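BIFUNCTIONAL PROTEIN Proline utilization A (PutA) (Corynebacterium freiburgense, PDB 5UX5) catalyses both steps of proline oxidation to glutamate, joining an FAD-dependent proline dehydrogenase to an NAD-dependent aldehyde dehydrogenase in one chain. Local coordinates at residues Ala266-Gln276 and Val326-Ile337. Numbering follows the deposited sequence.
Sequences AYLPDSFQALQ and VDANFLRMMDYI. With FAD (flavin-adenine dinucleotide), chain E.
Phe272 and Arg332 illustrate how a buried arginine can serve two neighbours at once. The guanidinium lies flat on one face of the Phe272 ring, centres 4.2 Å apart and planes 8° apart, while CD of Arg332 stands 4.0 Å above the ring centroid. A bend at chi3 (55°) folds the Arg332 chain back over this face. NE and NH2 of Arg332 both grip OD1 of Asn329, NH2 at 2.6 Å, and so hold the amide with ND2 facing the Ala266 loop. ND2 of Asn329 gives a nearly straight bond, 2.7 Å long, to a lone pair of Ala266 O, tying the loop after strand 260-265 to helix 323-337. Met333, bent at chi3, comes up against this loop, its SD near Ser271 OG and its CE 3.4 Å from Ala266 CB. Phe272 and Tyr336 form an offset edge-to-face pair, the edge being that of Phe272, and Gln276 lays CG against the CZ/OH end of Tyr336. On the looser side, partly exposed Gln273 and Ala274 make no contact with 326-337. Helices 271-276 and 326-337 run nearly parallel, 10° apart; Tyr267 of the loop and Val326, touching through CB and CG2, border the FAD pocket of the proline dehydrogenase beta-alpha barrel.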
# COMPACT_ATOMS: atom_id res chain seq x y z
N ALA A 266 -15.18 4.67 -21.62
CA ALA A 266 -15.57 6.08 -21.75
C ALA A 266 -15.56 6.84 -20.43
O ALA A 266 -15.51 8.07 -20.47
CB ALA A 266 -16.97 6.20 -22.34
N TYR A 267 -15.57 6.18 -19.27
CA TYR A 267 -15.51 6.99 -18.06
C TYR A 267 -14.11 7.54 -17.80
O TYR A 267 -13.93 8.34 -16.88
CB TYR A 267 -16.06 6.23 -16.83
CG TYR A 267 -15.27 5.06 -16.25
CD1 TYR A 267 -13.98 4.75 -16.68
CD2 TYR A 267 -15.83 4.25 -15.25
CE1 TYR A 267 -13.27 3.70 -16.13
CE2 TYR A 267 -15.12 3.19 -14.71
CZ TYR A 267 -13.84 2.91 -15.15
OH TYR A 267 -13.12 1.86 -14.61
N LEU A 268 -13.13 7.16 -18.60
CA LEU A 268 -11.83 7.81 -18.52
C LEU A 268 -11.80 8.99 -19.47
O LEU A 268 -11.89 8.80 -20.69
CB LEU A 268 -10.74 6.83 -18.87
CG LEU A 268 -10.67 5.60 -17.97
CD1 LEU A 268 -9.47 4.83 -18.39
CD2 LEU A 268 -10.56 6.04 -16.51
N PRO A 269 -11.70 10.21 -18.98
CA PRO A 269 -11.64 11.35 -19.90
C PRO A 269 -10.52 11.20 -20.93
O PRO A 269 -10.71 11.55 -22.09
CB PRO A 269 -11.43 12.55 -18.96
CG PRO A 269 -10.97 11.96 -17.68
CD PRO A 269 -11.64 10.64 -17.57
N ASP A 270 -9.37 10.68 -20.54
CA ASP A 270 -8.27 10.59 -21.49
C ASP A 270 -8.44 9.43 -22.48
O ASP A 270 -7.56 9.22 -23.32
CB ASP A 270 -6.94 10.50 -20.74
CG ASP A 270 -6.96 9.50 -19.58
OD1 ASP A 270 -8.03 9.31 -18.95
OD2 ASP A 270 -5.91 8.89 -19.30
N SER A 271 -9.54 8.68 -22.41
CA SER A 271 -9.81 7.70 -23.46
C SER A 271 -10.30 8.36 -24.73
O SER A 271 -10.24 7.75 -25.80
CB SER A 271 -10.83 6.65 -22.98
OG SER A 271 -12.15 7.15 -22.98
N PHE A 272 -10.77 9.61 -24.66
CA PHE A 272 -11.02 10.33 -25.90
C PHE A 272 -9.72 10.59 -26.64
O PHE A 272 -9.67 10.52 -27.87
CB PHE A 272 -11.78 11.64 -25.62
CG PHE A 272 -12.00 12.48 -26.85
CD1 PHE A 272 -12.70 11.96 -27.94
CD2 PHE A 272 -11.49 13.76 -26.94
CE1 PHE A 272 -12.89 12.72 -29.08
CE2 PHE A 272 -11.68 14.52 -28.08
CZ PHE A 272 -12.38 13.99 -29.15
N GLN A 273 -8.64 10.90 -25.92
CA GLN A 273 -7.35 11.03 -26.59
C GLN A 273 -6.87 9.68 -27.11
O GLN A 273 -6.31 9.60 -28.20
CB GLN A 273 -6.34 11.66 -25.65
CG GLN A 273 -6.74 13.06 -25.28
CD GLN A 273 -5.95 13.62 -24.12
OE1 GLN A 273 -5.35 12.89 -23.33
NE2 GLN A 273 -5.90 14.95 -24.04
N ALA A 274 -7.09 8.61 -26.34
CA ALA A 274 -6.73 7.28 -26.82
C ALA A 274 -7.46 6.94 -28.11
O ALA A 274 -6.89 6.33 -29.02
CB ALA A 274 -7.04 6.24 -25.73
N LEU A 275 -8.73 7.32 -28.21
CA LEU A 275 -9.50 7.03 -29.42
C LEU A 275 -8.92 7.76 -30.61
O LEU A 275 -8.75 7.17 -31.68
CB LEU A 275 -10.96 7.43 -29.22
CG LEU A 275 -11.87 7.27 -30.43
CD1 LEU A 275 -11.92 5.81 -30.81
CD2 LEU A 275 -13.28 7.84 -30.23
N GLN A 276 -8.57 9.03 -30.45
CA GLN A 276 -7.99 9.77 -31.57
C GLN A 276 -6.69 9.14 -32.02
O GLN A 276 -6.43 9.02 -33.23
CB GLN A 276 -7.79 11.23 -31.19
CG GLN A 276 -9.08 11.98 -31.00
CD GLN A 276 -8.86 13.43 -30.64
OE1 GLN A 276 -9.00 14.31 -31.48
NE2 GLN A 276 -8.50 13.69 -29.40
N VAL A 326 -19.80 10.68 -17.88
CA VAL A 326 -19.58 9.41 -18.54
C VAL A 326 -20.53 9.26 -19.71
O VAL A 326 -20.14 8.89 -20.82
CB VAL A 326 -19.75 8.27 -17.53
CG1 VAL A 326 -19.56 6.96 -18.24
CG2 VAL A 326 -18.77 8.45 -16.39
N ASP A 327 -21.82 9.49 -19.45
CA ASP A 327 -22.79 9.42 -20.53
C ASP A 327 -22.43 10.38 -21.65
O ASP A 327 -22.58 10.05 -22.83
CB ASP A 327 -24.18 9.74 -19.98
CG ASP A 327 -24.76 8.59 -19.19
OD1 ASP A 327 -24.35 7.43 -19.41
OD2 ASP A 327 -25.68 8.85 -18.40
N ALA A 328 -21.90 11.56 -21.30
CA ALA A 328 -21.52 12.57 -22.28
C ALA A 328 -20.35 12.10 -23.12
O ALA A 328 -20.37 12.22 -24.36
CB ALA A 328 -21.18 13.88 -21.58
N ASN A 329 -19.29 11.62 -22.47
CA ASN A 329 -18.11 11.17 -23.20
C ASN A 329 -18.42 9.94 -24.05
O ASN A 329 -17.82 9.75 -25.11
CB ASN A 329 -16.97 10.89 -22.22
CG ASN A 329 -15.63 10.74 -22.91
OD1 ASN A 329 -15.31 11.49 -23.83
ND2 ASN A 329 -14.82 9.80 -22.45
N PHE A 330 -19.32 9.08 -23.58
CA PHE A 330 -19.75 7.95 -24.39
C PHE A 330 -20.34 8.45 -25.70
O PHE A 330 -20.04 7.92 -26.78
CB PHE A 330 -20.76 7.12 -23.60
CG PHE A 330 -20.93 5.71 -24.09
CD1 PHE A 330 -20.05 4.71 -23.69
CD2 PHE A 330 -21.98 5.37 -24.93
CE1 PHE A 330 -20.24 3.40 -24.13
CE2 PHE A 330 -22.16 4.07 -25.37
CZ PHE A 330 -21.30 3.09 -24.96
N LEU A 331 -21.15 9.52 -25.64
CA LEU A 331 -21.69 10.09 -26.87
C LEU A 331 -20.61 10.80 -27.68
O LEU A 331 -20.65 10.78 -28.91
CB LEU A 331 -22.83 11.04 -26.55
CG LEU A 331 -24.08 10.45 -25.89
CD1 LEU A 331 -24.91 11.57 -25.33
CD2 LEU A 331 -24.92 9.77 -26.91
N ARG A 332 -19.65 11.46 -27.01
CA ARG A 332 -18.59 12.13 -27.77
C ARG A 332 -17.74 11.13 -28.54
O ARG A 332 -17.41 11.35 -29.71
CB ARG A 332 -17.71 12.99 -26.87
CG ARG A 332 -16.56 13.66 -27.63
CD ARG A 332 -15.74 14.63 -26.76
NE ARG A 332 -15.24 13.96 -25.56
CZ ARG A 332 -14.43 14.50 -24.64
NH1 ARG A 332 -13.99 15.74 -24.77
NH2 ARG A 332 -14.06 13.79 -23.59
N MET A 333 -17.37 10.02 -27.90
CA MET A 333 -16.51 9.07 -28.59
C MET A 333 -17.25 8.39 -29.74
O MET A 333 -16.67 8.18 -30.82
CB MET A 333 -15.96 8.04 -27.61
CG MET A 333 -15.10 8.67 -26.54
SD MET A 333 -13.93 7.52 -25.78
CE MET A 333 -15.04 6.31 -25.14
N MET A 334 -18.51 8.06 -29.54
CA MET A 334 -19.35 7.54 -30.60
C MET A 334 -19.41 8.52 -31.77
O MET A 334 -19.15 8.16 -32.93
CB MET A 334 -20.73 7.29 -30.02
CG MET A 334 -21.75 6.69 -30.87
SD MET A 334 -23.18 6.68 -29.80
CE MET A 334 -23.48 8.41 -29.73
N ASP A 335 -19.73 9.77 -31.46
CA ASP A 335 -19.83 10.83 -32.45
C ASP A 335 -18.59 10.92 -33.32
O ASP A 335 -18.68 11.08 -34.55
CB ASP A 335 -20.03 12.14 -31.68
CG ASP A 335 -20.69 13.22 -32.49
OD1 ASP A 335 -20.28 13.46 -33.65
OD2 ASP A 335 -21.61 13.84 -31.91
N TYR A 336 -17.41 10.85 -32.71
CA TYR A 336 -16.16 11.08 -33.41
C TYR A 336 -15.86 9.95 -34.38
O TYR A 336 -15.36 10.18 -35.50
CB TYR A 336 -15.04 11.24 -32.39
CG TYR A 336 -13.62 11.39 -32.92
CD1 TYR A 336 -12.89 10.29 -33.35
CD2 TYR A 336 -12.98 12.62 -32.90
CE1 TYR A 336 -11.59 10.43 -33.82
CE2 TYR A 336 -11.68 12.78 -33.35
CZ TYR A 336 -10.99 11.68 -33.81
OH TYR A 336 -9.69 11.85 -34.25
N ILE A 337 -16.15 8.71 -33.98
CA ILE A 337 -15.56 7.55 -34.63
C ILE A 337 -16.48 7.02 -35.72
O ILE A 337 -16.02 6.42 -36.70
CB ILE A 337 -15.22 6.47 -33.57
CG1 ILE A 337 -14.10 5.55 -34.04
CG2 ILE A 337 -16.43 5.67 -33.18
CD1 ILE A 337 -12.83 6.29 -34.29
PA FAD E . -25.63 2.79 -17.51
O1A FAD E . -26.56 2.80 -16.25
O2A FAD E . -25.89 3.72 -18.60
O5B FAD E . -24.18 3.07 -17.31
C5B FAD E . -23.57 2.73 -16.08
C4B FAD E . -22.12 3.19 -16.12
O4B FAD E . -22.03 4.55 -15.83
C3B FAD E . -21.26 2.50 -15.12
O3B FAD E . -20.80 1.25 -15.47
C2B FAD E . -20.14 3.47 -14.95
O2B FAD E . -19.12 3.24 -15.84
C1B FAD E . -20.83 4.80 -15.13
N9A FAD E . -21.13 5.46 -13.87
C8A FAD E . -22.21 5.21 -13.04
N7A FAD E . -22.14 6.00 -11.95
C5A FAD E . -21.02 6.82 -12.00
C6A FAD E . -20.47 7.82 -11.17
N6A FAD E . -21.06 8.22 -9.91
N1A FAD E . -19.34 8.43 -11.56
C2A FAD E . -18.72 8.08 -12.73
N3A FAD E . -19.23 7.12 -13.56
C4A FAD E . -20.36 6.47 -13.23
N1 FAD E . -16.41 -2.84 -18.67
C2 FAD E . -14.98 -2.64 -18.66
O2 FAD E . -14.45 -1.76 -17.73
N3 FAD E . -14.16 -3.37 -19.52
C4 FAD E . -14.70 -4.27 -20.45
O4 FAD E . -13.87 -4.98 -21.30
C4X FAD E . -16.19 -4.38 -20.59
N5 FAD E . -16.79 -5.12 -21.59
C5X FAD E . -18.19 -5.16 -21.72
C6 FAD E . -18.80 -5.91 -22.74
C7 FAD E . -20.19 -5.93 -22.83
C7M FAD E . -20.88 -6.73 -23.89
C8 FAD E . -20.97 -5.20 -21.96
C8M FAD E . -22.46 -5.22 -22.07
C9 FAD E . -20.36 -4.46 -20.96
C9A FAD E . -18.99 -4.44 -20.85
N10 FAD E . -18.41 -3.64 -19.81
C10 FAD E . -17.00 -3.60 -19.67
C1' FAD E . -19.27 -2.92 -18.86
C2' FAD E . -19.52 -1.46 -19.13
O2' FAD E . -18.33 -0.77 -18.93
C3' FAD E . -20.64 -1.00 -18.18
O3' FAD E . -20.18 -1.13 -16.89
C4' FAD E . -21.99 -1.73 -18.25
O4' FAD E . -22.24 -2.29 -19.49
C5' FAD E . -23.18 -0.87 -17.77
O5' FAD E . -23.25 0.46 -18.28
P FAD E . -24.41 0.99 -19.28
O1P FAD E . -23.96 1.76 -20.58
O2P FAD E . -25.24 -0.35 -19.41
O3P FAD E . -25.61 1.58 -18.36